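Local coordinates for alpha-1,2-mannosidase (Bacteroides thetaiotaomicron, PDB 2WW2), which hydrolyses alpha-mannosidic linkages with inversion as a calcium-dependent glycoside hydrolase of family GH92 in a human gut symbiont, at residues P586-I591 with G641-C646; L341-Y346 with P650-G655; A633-S638 with S656-K661; T334-H339 with S525-P530. One frame throughout, in Å; residues are numbered along the deposited sequence.

Interaction 1: residues P586-I591 with G641-C646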
loop_
_atom_site.group_PDB
_atom_site.type_symbol
_atom_site.label_atom_id
_atom_site.label_comp_id
_atom_site.label_asym_id
_atom_site.label_seq_id
_atom_site.Cartn_x
_atom_site.Cartn_y
_atom_site.Cartn_z
ATOM N N PRO A 586 2.881 -17.082 -13.524
ATOM C CA PRO A 586 3.453 -16.495 -14.729
ATOM C C PRO A 586 4.761 -15.719 -14.517
ATOM O O PRO A 586 5.384 -15.342 -15.503
ATOM C CB PRO A 586 2.344 -15.552 -15.226
ATOM C CG PRO A 586 1.527 -15.259 -13.993
ATOM C CD PRO A 586 1.527 -16.559 -13.253
ATOM N N VAL A 587 5.160 -15.448 -13.274
ATOM C CA VAL A 587 6.471 -14.822 -13.057
ATOM C C VAL A 587 7.480 -15.721 -12.333
ATOM O O VAL A 587 8.550 -15.249 -11.979
ATOM C CB VAL A 587 6.390 -13.440 -12.353
ATOM C CG1 VAL A 587 5.708 -12.427 -13.257
ATOM C CG2 VAL A 587 5.694 -13.556 -11.012
ATOM N N GLN A 588 7.173 -17.005 -12.143
ATOM C CA GLN A 588 8.141 -17.923 -11.503
ATOM C C GLN A 588 9.508 -17.944 -12.223
ATOM O O GLN A 588 10.546 -18.089 -11.594
ATOM C CB GLN A 588 7.585 -19.351 -11.433
ATOM C CG GLN A 588 6.534 -19.536 -10.342
ATOM C CD GLN A 588 5.895 -20.927 -10.353
ATOM O OE1 GLN A 588 6.322 -21.820 -11.099
ATOM N NE2 GLN A 588 4.880 -21.114 -9.515
ATOM N N HIS A 589 9.487 -17.808 -13.540
ATOM C CA HIS A 589 10.712 -17.840 -14.350
ATOM C C HIS A 589 11.388 -16.474 -14.471
ATOM O O HIS A 589 12.498 -16.375 -14.981
ATOM C CB HIS A 589 10.365 -18.302 -15.760
ATOM C CG HIS A 589 9.624 -17.267 -16.550
ATOM N ND1 HIS A 589 8.317 -16.923 -16.282
ATOM C CD2 HIS A 589 10.021 -16.470 -17.569
ATOM C CE1 HIS A 589 7.932 -15.969 -17.115
ATOM N NE2 HIS A 589 8.951 -15.674 -17.903
ATOM N N ALA A 590 10.728 -15.412 -14.005
ATOM C CA ALA A 590 11.130 -14.062 -14.434
ATOM C C ALA A 590 12.526 -13.636 -13.974
ATOM O O ALA A 590 13.229 -12.924 -14.692
ATOM C CB ALA A 590 10.076 -13.025 -14.029
ATOM N N ILE A 591 12.942 -14.059 -12.786
ATOM C CA ILE A 591 14.288 -13.707 -12.334
ATOM C C ILE A 591 15.370 -14.183 -13.302
ATOM O O ILE A 591 16.434 -13.565 -13.403
ATOM C CB ILE A 591 14.599 -14.247 -10.927
ATOM C CG1 ILE A 591 13.873 -13.399 -9.900
ATOM C CG2 ILE A 591 16.094 -14.137 -10.652
ATOM C CD1 ILE A 591 14.172 -13.805 -8.439
ATOM N N GLY A 641 21.499 -24.377 -9.203
ATOM C CA GLY A 641 22.177 -23.399 -10.043
ATOM C C GLY A 641 21.578 -23.132 -11.413
ATOM O O GLY A 641 22.145 -22.339 -12.185
ATOM N N PHE A 642 20.456 -23.777 -11.729
ATOM C CA PHE A 642 19.884 -23.682 -13.091
ATOM C C PHE A 642 18.396 -24.018 -13.082
ATOM O O PHE A 642 17.918 -24.660 -12.153
ATOM C CB PHE A 642 20.639 -24.581 -14.097
ATOM C CG PHE A 642 20.798 -26.010 -13.644
ATOM C CD1 PHE A 642 19.799 -26.953 -13.892
ATOM C CD2 PHE A 642 21.945 -26.409 -12.967
ATOM C CE1 PHE A 642 19.936 -28.260 -13.460
ATOM C CE2 PHE A 642 22.095 -27.727 -12.526
ATOM C CZ PHE A 642 21.095 -28.654 -12.770
ATOM N N TYR A 643 17.664 -23.555 -14.097
ATOM C CA TYR A 643 16.206 -23.637 -14.072
ATOM C C TYR A 643 15.634 -23.775 -15.473
ATOM O O TYR A 643 16.122 -23.130 -16.402
ATOM C CB TYR A 643 15.643 -22.356 -13.430
ATOM C CG TYR A 643 14.157 -22.364 -13.214
ATOM C CD1 TYR A 643 13.602 -22.931 -12.067
ATOM C CD2 TYR A 643 13.296 -21.794 -14.146
ATOM C CE1 TYR A 643 12.222 -22.928 -11.846
ATOM C CE2 TYR A 643 11.904 -21.797 -13.932
ATOM C CZ TYR A 643 11.385 -22.365 -12.786
ATOM O OH TYR A 643 10.013 -22.375 -12.581
ATOM N N PRO A 644 14.604 -24.624 -15.634
ATOM C CA PRO A 644 13.959 -24.873 -16.934
ATOM C C PRO A 644 12.969 -23.759 -17.254
ATOM O O PRO A 644 11.764 -23.927 -17.080
ATOM C CB PRO A 644 13.211 -26.202 -16.702
ATOM C CG PRO A 644 12.832 -26.143 -15.250
ATOM C CD PRO A 644 14.078 -25.514 -14.583
ATOM N N VAL A 645 13.475 -22.629 -17.726
ATOM C CA VAL A 645 12.600 -21.505 -18.093
ATOM C C VAL A 645 11.503 -21.902 -19.096
ATOM O O VAL A 645 10.347 -21.499 -18.958
ATOM C CB VAL A 645 13.450 -20.349 -18.647
ATOM C CG1 VAL A 645 12.555 -19.242 -19.253
ATOM C CG2 VAL A 645 14.334 -19.778 -17.515
ATOM N N CYS A 646 11.858 -22.708 -20.097
ATOM C CA CYS A 646 10.902 -23.057 -21.136
ATOM C C CYS A 646 10.850 -24.565 -21.362
ATOM O O CYS A 646 11.566 -25.100 -22.241
ATOM C CB CYS A 646 11.268 -22.352 -22.449
ATOM S SG CYS A 646 10.065 -22.554 -23.762
HETATM O O HOH W 1 8.120 -23.639 -10.698
#
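A loop between helices 565-577 and 600-613 meets the edge strand 642-643 of a three-stranded antiparallel sheet inside the GH92 catalytic domain, and Y643 is the residue that reaches across. A type I turn from V587 to A590 presents Q588 and H589 to it. The tyrosine ring leaves its strand with CG anti to the backbone N (chi1 -174°), and CE2 comes to 4.2 Å from CA of H589. OH of Y643 stands 4.0 Å from OE1 of Q588, with the amide and ring planes 83° apart. One water links the two: it donates to OE1 of Q588 at 2.6 Å and is hydrogen-bonded to OH of Y643 at 3.0 Å. Further along, CG1 of V645 rests 4.1 Å from CD2 of the H589 ring. The amide has a second anchor, NE2 of Q588 donating to G583 O. No direct hydrogen bond crosses the contact; a single water joins the polar ends of two buried side chains, while carbon contacts do the rest.

Interaction 2: residues L341-Y346 with P650-G655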
loop_
_atom_site.group_PDB
_atom_site.type_symbol
_atom_site.label_atom_id
_atom_site.label_comp_id
_atom_site.label_asym_id
_atom_site.label_seq_id
_atom_site.Cartn_x
_atom_site.Cartn_y
_atom_site.Cartn_z
ATOM N N LEU A 341 12.000 -31.429 -13.356
ATOM C CA LEU A 341 12.914 -32.082 -12.420
ATOM C C LEU A 341 12.863 -33.605 -12.616
ATOM O O LEU A 341 13.905 -34.270 -12.603
ATOM C CB LEU A 341 12.601 -31.708 -10.953
ATOM C CG LEU A 341 13.660 -32.177 -9.938
ATOM C CD1 LEU A 341 14.968 -31.414 -10.112
ATOM C CD2 LEU A 341 13.186 -32.073 -8.446
ATOM N N PHE A 342 11.665 -34.171 -12.781
ATOM C CA PHE A 342 11.570 -35.609 -13.036
ATOM C C PHE A 342 12.332 -35.996 -14.310
ATOM O O PHE A 342 13.077 -36.975 -14.317
ATOM C CB PHE A 342 10.100 -36.115 -13.135
ATOM C CG PHE A 342 9.259 -35.849 -11.905
ATOM C CD1 PHE A 342 9.842 -35.739 -10.633
ATOM C CD2 PHE A 342 7.874 -35.722 -12.017
ATOM C CE1 PHE A 342 9.043 -35.492 -9.496
ATOM C CE2 PHE A 342 7.078 -35.462 -10.892
ATOM C CZ PHE A 342 7.668 -35.346 -9.627
ATOM N N THR A 343 12.166 -35.240 -15.389
ATOM C CA THR A 343 12.825 -35.635 -16.642
ATOM C C THR A 343 14.328 -35.706 -16.466
ATOM O O THR A 343 14.997 -36.424 -17.202
ATOM C CB THR A 343 12.526 -34.663 -17.833
ATOM O OG1 THR A 343 13.058 -33.370 -17.533
ATOM C CG2 THR A 343 11.012 -34.557 -18.096
ATOM N N LEU A 344 14.867 -34.954 -15.505
ATOM C CA LEU A 344 16.317 -34.890 -15.315
ATOM C C LEU A 344 16.795 -35.959 -14.330
ATOM O O LEU A 344 17.657 -36.780 -14.650
ATOM C CB LEU A 344 16.724 -33.497 -14.795
ATOM C CG LEU A 344 18.220 -33.257 -14.518
ATOM C CD1 LEU A 344 19.052 -33.579 -15.761
ATOM C CD2 LEU A 344 18.468 -31.810 -14.037
ATOM N N LEU A 345 16.229 -35.926 -13.126
ATOM C CA LEU A 345 16.712 -36.764 -12.031
ATOM C C LEU A 345 15.916 -38.063 -11.805
ATOM O O LEU A 345 16.438 -39.010 -11.209
ATOM C CB LEU A 345 16.733 -35.957 -10.744
ATOM C CG LEU A 345 17.873 -34.941 -10.589
ATOM C CD1 LEU A 345 17.600 -34.105 -9.368
ATOM C CD2 LEU A 345 19.215 -35.640 -10.428
ATOM N N TYR A 346 14.667 -38.091 -12.273
ATOM C CA TYR A 346 13.775 -39.237 -12.081
ATOM C C TYR A 346 13.056 -39.608 -13.383
ATOM O O TYR A 346 11.825 -39.709 -13.412
ATOM C CB TYR A 346 12.767 -38.931 -10.957
ATOM C CG TYR A 346 13.434 -38.357 -9.714
ATOM C CD1 TYR A 346 13.989 -39.205 -8.750
ATOM C CD2 TYR A 346 13.539 -36.986 -9.521
ATOM C CE1 TYR A 346 14.634 -38.688 -7.620
ATOM C CE2 TYR A 346 14.180 -36.457 -8.389
ATOM C CZ TYR A 346 14.713 -37.331 -7.439
ATOM O OH TYR A 346 15.344 -36.839 -6.313
ATOM N N PRO A 650 15.028 -28.204 -24.414
ATOM C CA PRO A 650 15.865 -28.924 -23.446
ATOM C C PRO A 650 17.094 -28.107 -22.999
ATOM O O PRO A 650 18.239 -28.468 -23.307
ATOM C CB PRO A 650 16.244 -30.216 -24.196
ATOM C CG PRO A 650 16.174 -29.843 -25.672
ATOM C CD PRO A 650 15.024 -28.837 -25.750
ATOM N N GLU A 651 16.834 -27.016 -22.273
ATOM C CA GLU A 651 17.855 -26.044 -21.838
ATOM C C GLU A 651 17.500 -25.646 -20.427
ATOM O O GLU A 651 16.313 -25.522 -20.109
ATOM C CB GLU A 651 17.728 -24.720 -22.623
ATOM C CG GLU A 651 18.518 -24.617 -23.863
ATOM C CD GLU A 651 18.255 -23.337 -24.612
ATOM O OE1 GLU A 651 17.523 -22.417 -24.137
ATOM O OE2 GLU A 651 18.780 -23.262 -25.720
ATOM N N TYR A 652 18.509 -25.347 -19.613
ATOM C CA TYR A 652 18.267 -24.800 -18.285
ATOM C C TYR A 652 19.076 -23.518 -18.129
ATOM O O TYR A 652 20.306 -23.543 -18.284
ATOM C CB TYR A 652 18.699 -25.823 -17.210
ATOM C CG TYR A 652 18.069 -27.193 -17.358
ATOM C CD1 TYR A 652 16.942 -27.543 -16.618
ATOM C CD2 TYR A 652 18.593 -28.130 -18.250
ATOM C CE1 TYR A 652 16.368 -28.786 -16.739
ATOM C CE2 TYR A 652 18.019 -29.371 -18.385
ATOM C CZ TYR A 652 16.906 -29.695 -17.620
ATOM O OH TYR A 652 16.332 -30.929 -17.761
ATOM N N ALA A 653 18.400 -22.398 -17.846
ATOM C CA ALA A 653 19.087 -21.130 -17.652
ATOM C C ALA A 653 19.860 -21.162 -16.338
ATOM O O ALA A 653 19.369 -21.657 -15.324
ATOM C CB ALA A 653 18.098 -19.949 -17.679
ATOM N N ILE A 654 21.079 -20.638 -16.373
ATOM C CA ILE A 654 21.954 -20.633 -15.205
ATOM C C ILE A 654 21.625 -19.467 -14.249
ATOM O O ILE A 654 21.435 -18.316 -14.673
ATOM C CB ILE A 654 23.440 -20.683 -15.632
ATOM C CG1 ILE A 654 23.714 -22.067 -16.232
ATOM C CG2 ILE A 654 24.385 -20.447 -14.409
ATOM C CD1 ILE A 654 25.017 -22.187 -16.997
ATOM N N GLY A 655 21.509 -19.790 -12.968
ATOM C CA GLY A 655 21.283 -18.771 -11.957
ATOM C C GLY A 655 22.556 -18.641 -11.153
ATOM O O GLY A 655 23.583 -18.179 -11.658
#
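Helix against strand, joined through a single tyrosine: Y652, on the middle strand 651-654 of a three-stranded antiparallel sheet, reaches into the side of helix 338-345 within the catalytic domain. The backbones stay well apart, the nearest CA atoms, those of T343 and P650, being 10.0 Å from each other, and the contact rests on the outer end of the ring. CG of Y652 lies beside the backbone N and anti to the carbonyl carbon (chi1 -54°), which sends the ring across to the last turn of the helix. There OH of Y652 stands 3.9 Å from CB of L344. The leucine continues past the hydroxyl, and its CD2 lies 4.4 Å from CZ of Y652, approaching the ring obliquely.

The polar side of the contact is indirect. OG1 of T343 is 4.1 Å from OH of Y652, yet both oxygens are hydrogen-bonded to NZ of K394, a lysine from outside the two segments that ties helix to strand, and the threonine hydroxyl bonds to P340 O as well. An ammonium group bonded to both hydroxyls would probably polarise them.

Around this pair, L706 of helix 703-707 touches both L344 and Y652, strand 651-654 runs between 642-643 and 700-702, and L341 packs on helices 632-640 and 281-294.

Interaction 3: residues A633-S638 with S656-K661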
loop_
_atom_site.group_PDB
_atom_site.type_symbol
_atom_site.label_atom_id
_atom_site.label_comp_id
_atom_site.label_asym_id
_atom_site.label_seq_id
_atom_site.Cartn_x
_atom_site.Cartn_y
_atom_site.Cartn_z
ATOM N N ALA A 633 9.873 -27.174 -6.347
ATOM C CA ALA A 633 10.807 -27.552 -7.412
ATOM C C ALA A 633 11.635 -26.352 -7.881
ATOM O O ALA A 633 12.808 -26.492 -8.279
ATOM C CB ALA A 633 10.032 -28.152 -8.590
ATOM N N TRP A 634 11.018 -25.174 -7.825
ATOM C CA TRP A 634 11.712 -23.936 -8.147
ATOM C C TRP A 634 12.922 -23.792 -7.211
ATOM O O TRP A 634 14.035 -23.447 -7.631
ATOM C CB TRP A 634 10.759 -22.743 -7.981
ATOM C CG TRP A 634 11.345 -21.421 -8.392
ATOM C CD1 TRP A 634 11.165 -20.782 -9.589
ATOM C CD2 TRP A 634 12.201 -20.575 -7.610
ATOM N NE1 TRP A 634 11.855 -19.591 -9.598
ATOM C CE2 TRP A 634 12.493 -19.439 -8.394
ATOM C CE3 TRP A 634 12.728 -20.656 -6.314
ATOM C CZ2 TRP A 634 13.303 -18.396 -7.931
ATOM C CZ3 TRP A 634 13.545 -19.629 -5.869
ATOM C CH2 TRP A 634 13.817 -18.514 -6.665
ATOM N N TYR A 635 12.714 -24.098 -5.944
ATOM C CA TYR A 635 13.816 -23.963 -4.982
ATOM C C TYR A 635 14.898 -25.016 -5.249
ATOM O O TYR A 635 16.094 -24.718 -5.199
ATOM C CB TYR A 635 13.293 -24.069 -3.554
ATOM C CG TYR A 635 14.362 -23.832 -2.487
ATOM C CD1 TYR A 635 14.528 -22.570 -1.898
ATOM C CD2 TYR A 635 15.196 -24.857 -2.082
ATOM C CE1 TYR A 635 15.508 -22.347 -0.926
ATOM C CE2 TYR A 635 16.190 -24.633 -1.105
ATOM C CZ TYR A 635 16.330 -23.387 -0.545
ATOM O OH TYR A 635 17.274 -23.179 0.419
ATOM N N VAL A 636 14.488 -26.246 -5.541
ATOM C CA VAL A 636 15.471 -27.312 -5.807
ATOM C C VAL A 636 16.347 -26.961 -7.006
ATOM O O VAL A 636 17.570 -26.963 -6.918
ATOM C CB VAL A 636 14.785 -28.688 -5.992
ATOM C CG1 VAL A 636 15.794 -29.732 -6.464
ATOM C CG2 VAL A 636 14.167 -29.129 -4.664
ATOM N N PHE A 637 15.719 -26.665 -8.128
ATOM C CA PHE A 637 16.476 -26.228 -9.297
ATOM C C PHE A 637 17.369 -25.028 -8.955
ATOM O O PHE A 637 18.565 -25.051 -9.212
ATOM C CB PHE A 637 15.517 -25.845 -10.423
ATOM C CG PHE A 637 15.219 -26.970 -11.374
ATOM C CD1 PHE A 637 16.233 -27.519 -12.154
ATOM C CD2 PHE A 637 13.927 -27.474 -11.495
ATOM C CE1 PHE A 637 15.962 -28.571 -13.041
ATOM C CE2 PHE A 637 13.644 -28.522 -12.365
ATOM C CZ PHE A 637 14.656 -29.055 -13.154
ATOM N N SER A 638 16.779 -23.976 -8.392
ATOM C CA SER A 638 17.538 -22.741 -8.155
ATOM C C SER A 638 18.742 -22.957 -7.242
ATOM O O SER A 638 19.816 -22.389 -7.482
ATOM C CB SER A 638 16.633 -21.615 -7.627
ATOM O OG SER A 638 15.691 -21.253 -8.625
ATOM N N SER A 656 22.497 -19.099 -9.911
ATOM C CA SER A 656 23.646 -19.089 -9.018
ATOM C C SER A 656 23.336 -20.128 -7.953
ATOM O O SER A 656 22.252 -20.074 -7.350
ATOM C CB SER A 656 23.805 -17.696 -8.394
ATOM O OG SER A 656 24.781 -17.711 -7.381
ATOM N N PRO A 657 24.245 -21.102 -7.755
ATOM C CA PRO A 657 23.999 -22.236 -6.863
ATOM C C PRO A 657 24.026 -21.774 -5.412
ATOM O O PRO A 657 24.716 -20.788 -5.077
ATOM C CB PRO A 657 25.196 -23.159 -7.123
ATOM C CG PRO A 657 26.310 -22.208 -7.515
ATOM C CD PRO A 657 25.611 -21.116 -8.304
ATOM N N LEU A 658 23.330 -22.515 -4.557
ATOM C CA LEU A 658 23.280 -22.190 -3.137
ATOM C C LEU A 658 24.409 -22.844 -2.328
ATOM O O LEU A 658 24.858 -22.297 -1.312
ATOM C CB LEU A 658 21.920 -22.630 -2.558
ATOM C CG LEU A 658 21.646 -22.195 -1.119
ATOM C CD1 LEU A 658 21.467 -20.656 -1.060
ATOM C CD2 LEU A 658 20.407 -22.937 -0.588
ATOM N N PHE A 659 24.873 -24.010 -2.768
ATOM C CA PHE A 659 25.840 -24.791 -1.970
ATOM C C PHE A 659 27.254 -24.701 -2.541
ATOM O O PHE A 659 27.438 -24.257 -3.672
ATOM C CB PHE A 659 25.403 -26.260 -1.904
ATOM C CG PHE A 659 24.055 -26.467 -1.219
ATOM C CD1 PHE A 659 23.974 -26.517 0.170
ATOM C CD2 PHE A 659 22.883 -26.574 -1.968
ATOM C CE1 PHE A 659 22.725 -26.697 0.814
ATOM C CE2 PHE A 659 21.634 -26.764 -1.347
ATOM C CZ PHE A 659 21.561 -26.827 0.051
ATOM N N LYS A 660 28.256 -25.149 -1.779
ATOM C CA LYS A 660 29.609 -25.226 -2.326
ATOM C C LYS A 660 29.695 -26.324 -3.385
ATOM O O LYS A 660 30.565 -26.292 -4.268
ATOM C CB LYS A 660 30.649 -25.442 -1.213
ATOM C CG LYS A 660 30.864 -24.177 -0.389
ATOM C CD LYS A 660 31.782 -24.400 0.788
ATOM C CE LYS A 660 31.867 -23.142 1.652
ATOM N NZ LYS A 660 32.403 -21.984 0.864
ATOM N N LYS A 661 28.762 -27.266 -3.331
ATOM C CA LYS A 661 28.767 -28.381 -4.275
ATOM C C LYS A 661 27.430 -29.115 -4.328
ATOM O O LYS A 661 26.825 -29.405 -3.283
ATOM C CB LYS A 661 29.881 -29.373 -3.889
ATOM C CG LYS A 661 30.193 -30.402 -4.964
ATOM C CD LYS A 661 31.173 -31.446 -4.440
ATOM C CE LYS A 661 31.776 -32.215 -5.572
ATOM N NZ LYS A 661 32.853 -33.135 -5.074
HETATM O O HOH W 2 20.013 -20.781 -9.740
#
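Helix 632-640 packs against the loop that carries the chain from strand 651-654 to strand 661-665, an all-buried contact within the GH92 catalytic domain. Y635 and L658 make the side-chain meeting. The tyrosine has CG anti to the backbone N (chi1 -176°), which swings the ring out from the helix until its hydroxyl end meets the leucine. L658 takes the matching first torsion (chi1 -172°), with chi2 at 68°, and advances the CD2 branch alone: this methyl lies 3.3 Å from OH of Y635 and 4.1 Å from CZ of the same ring. The two side chains cross at a slant. Helix 281-294 lines the same place, with T286 and C290 against Y635 and Q283 against L658.

The backbones meet through a water that donates to S638 O at 2.8 Å and accepts from S656 N at 3.0 Å. Close by, S638 O and S656 O stand 3.4 Å apart; both are acceptors, and they form no hydrogen bond with each other.

S638 is folded back on its own helix. Its OG donates to W634 O and is also hydrogen-bonded to OH of Y592. From there it lies over the centre of the W634 ring, 3.5 Å above the plane. W634 O thus holds two donors on opposite faces of its plane, S638 N and S638 OG, each at 2.9 Å.

Interaction 4: residues T334-H339 with S525-P530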
loop_
_atom_site.group_PDB
_atom_site.type_symbol
_atom_site.label_atom_id
_atom_site.label_comp_id
_atom_site.label_asym_id
_atom_site.label_seq_id
_atom_site.Cartn_x
_atom_site.Cartn_y
_atom_site.Cartn_z
ATOM N N THR A 334 2.397 -27.830 -12.307
ATOM C CA THR A 334 3.550 -28.744 -12.252
ATOM C C THR A 334 4.381 -28.852 -13.551
ATOM O O THR A 334 5.456 -29.413 -13.526
ATOM C CB THR A 334 3.123 -30.150 -11.770
ATOM O OG1 THR A 334 2.186 -30.710 -12.707
ATOM C CG2 THR A 334 2.484 -30.060 -10.366
ATOM N N PHE A 335 3.900 -28.317 -14.677
ATOM C CA PHE A 335 4.713 -28.380 -15.907
ATOM C C PHE A 335 5.963 -27.506 -15.798
ATOM O O PHE A 335 6.951 -27.739 -16.490
ATOM C CB PHE A 335 3.907 -27.956 -17.148
ATOM C CG PHE A 335 3.933 -26.456 -17.427
ATOM C CD1 PHE A 335 5.003 -25.874 -18.092
ATOM C CD2 PHE A 335 2.852 -25.644 -17.078
ATOM C CE1 PHE A 335 5.017 -24.490 -18.367
ATOM C CE2 PHE A 335 2.856 -24.266 -17.368
ATOM C CZ PHE A 335 3.948 -23.697 -17.996
ATOM N N ARG A 336 5.901 -26.487 -14.953
ATOM C CA ARG A 336 6.922 -25.432 -14.924
ATOM C C ARG A 336 8.273 -25.934 -14.402
ATOM O O ARG A 336 9.325 -25.581 -14.955
ATOM C CB ARG A 336 6.437 -24.200 -14.108
ATOM C CG ARG A 336 5.157 -23.551 -14.711
ATOM C CD ARG A 336 4.391 -22.589 -13.790
ATOM N NE ARG A 336 2.995 -22.461 -14.246
ATOM C CZ ARG A 336 2.574 -21.586 -15.161
ATOM N NH1 ARG A 336 3.433 -20.748 -15.723
ATOM N NH2 ARG A 336 1.291 -21.553 -15.523
ATOM N N ALA A 337 8.264 -26.731 -13.341
ATOM C CA ALA A 337 9.534 -27.171 -12.757
ATOM C C ALA A 337 9.494 -28.586 -12.184
ATOM O O ALA A 337 10.508 -29.277 -12.166
ATOM C CB ALA A 337 9.987 -26.174 -11.663
ATOM N N VAL A 338 8.339 -29.004 -11.675
ATOM C CA VAL A 338 8.222 -30.329 -11.045
ATOM C C VAL A 338 8.480 -31.450 -12.078
ATOM O O VAL A 338 9.341 -32.317 -11.892
ATOM C CB VAL A 338 6.824 -30.519 -10.354
ATOM C CG1 VAL A 338 6.598 -31.983 -9.993
ATOM C CG2 VAL A 338 6.715 -29.631 -9.081
ATOM N N HIS A 339 7.733 -31.451 -13.171
ATOM C CA HIS A 339 7.978 -32.492 -14.174
ATOM C C HIS A 339 9.334 -32.365 -14.847
ATOM O O HIS A 339 9.977 -33.372 -15.102
ATOM C CB HIS A 339 6.805 -32.597 -15.153
ATOM C CG HIS A 339 5.612 -33.236 -14.525
ATOM N ND1 HIS A 339 5.502 -34.604 -14.381
ATOM C CD2 HIS A 339 4.535 -32.698 -13.901
ATOM C CE1 HIS A 339 4.376 -34.886 -13.746
ATOM N NE2 HIS A 339 3.770 -33.749 -13.446
ATOM N N SER A 525 4.470 -13.788 -19.144
ATOM C CA SER A 525 4.184 -15.183 -19.485
ATOM C C SER A 525 4.477 -15.480 -20.958
ATOM O O SER A 525 3.573 -15.837 -21.736
ATOM C CB SER A 525 2.728 -15.544 -19.133
ATOM O OG SER A 525 2.519 -16.940 -19.223
ATOM N N VAL A 526 5.747 -15.325 -21.335
ATOM C CA VAL A 526 6.185 -15.603 -22.700
ATOM C C VAL A 526 7.536 -16.315 -22.612
ATOM O O VAL A 526 8.553 -15.805 -23.062
ATOM C CB VAL A 526 6.316 -14.300 -23.532
ATOM C CG1 VAL A 526 6.492 -14.615 -25.036
ATOM C CG2 VAL A 526 5.078 -13.417 -23.329
ATOM N N PHE A 527 7.554 -17.493 -22.024
ATOM C CA PHE A 527 8.841 -18.137 -21.798
ATOM C C PHE A 527 9.409 -18.854 -23.019
ATOM O O PHE A 527 10.571 -19.204 -23.019
ATOM C CB PHE A 527 8.814 -19.052 -20.568
ATOM C CG PHE A 527 7.445 -19.476 -20.163
ATOM C CD1 PHE A 527 6.884 -20.625 -20.698
ATOM C CD2 PHE A 527 6.723 -18.730 -19.254
ATOM C CE1 PHE A 527 5.617 -21.020 -20.327
ATOM C CE2 PHE A 527 5.429 -19.126 -18.871
ATOM C CZ PHE A 527 4.893 -20.275 -19.415
ATOM N N HIS A 528 8.593 -19.061 -24.049
ATOM C CA HIS A 528 9.101 -19.580 -25.318
ATOM C C HIS A 528 9.691 -18.471 -26.204
ATOM O O HIS A 528 10.283 -18.749 -27.263
ATOM C CB HIS A 528 8.010 -20.358 -26.068
ATOM C CG HIS A 528 6.819 -19.531 -26.449
ATOM N ND1 HIS A 528 5.956 -18.986 -25.521
ATOM C CD2 HIS A 528 6.331 -19.185 -27.668
ATOM C CE1 HIS A 528 4.996 -18.326 -26.148
ATOM N NE2 HIS A 528 5.206 -18.423 -27.455
ATOM N N ASP A 529 9.561 -17.215 -25.776
ATOM C CA ASP A 529 10.049 -16.107 -26.607
ATOM C C ASP A 529 10.436 -14.840 -25.819
ATOM O O ASP A 529 9.897 -13.768 -26.062
ATOM C CB ASP A 529 8.993 -15.760 -27.669
ATOM C CG ASP A 529 9.586 -15.057 -28.881
ATOM O OD1 ASP A 529 10.830 -14.867 -28.930
ATOM O OD2 ASP A 529 8.806 -14.703 -29.798
ATOM N N PRO A 530 11.380 -14.956 -24.873
ATOM C CA PRO A 530 11.797 -13.748 -24.164
ATOM C C PRO A 530 12.275 -12.636 -25.118
ATOM O O PRO A 530 12.025 -11.465 -24.856
ATOM C CB PRO A 530 12.948 -14.241 -23.282
ATOM C CG PRO A 530 12.619 -15.700 -23.030
ATOM C CD PRO A 530 12.041 -16.166 -24.362
HETATM O O HOH W 3 1.911 -18.827 -17.332
#
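Aromatic contact comes first: the rings of F335 and F527 approach from opposite directions and touch at their outer atoms, CZ of F335 lying 3.8 Å from CZ of F527. The phenylalanine of 525-530 meets the F335 ring at its edge, near its plane. R336 also touches the F527 ring, NH1 of R336 lying 4.0 Å from CZ of F527 with the guanidinium and ring planes 84° apart. Within the arginine's own segment, CE2 of F335 stands 3.4 Å above the centre of the R336 guanidinium. Water supplies the polar link, accepting from NH1 of R336 at 2.9 Å and donating to OG of S525 at 2.7 Å. Beyond the two segments, NH2 of R336 forms a salt bridge with E450, NE bonds to W332 O, and W332 also makes a cation-pi contact with the arginine, so the group's rotation is well fixed. This is a buried arginine-aromatic cluster, joining the loop before helix 338-345 to the turn that leads into helix 530-537.

How the interactions relate
All four contacts lie within the family's catalytic domain, their centres 7 to 18 Å apart. Interactions 1 and 4 are closest, with V645 and C646 packed on F527 and H528, and Q588 on R336. Strands 642-643 and 651-654, adjacent in one sheet, connect interactions 1 and 2; helix 338-345 serves interactions 2 and 4. Helix 632-640, from interaction 3, runs directly into strand 642-643, and its F637 touches segments of the other three. Along the chain, interaction 4 closes before 1 and 3 open, and interaction 1 is nested inside the loop closed by 2. Residues some 300 positions apart thereby share one continuous buried core.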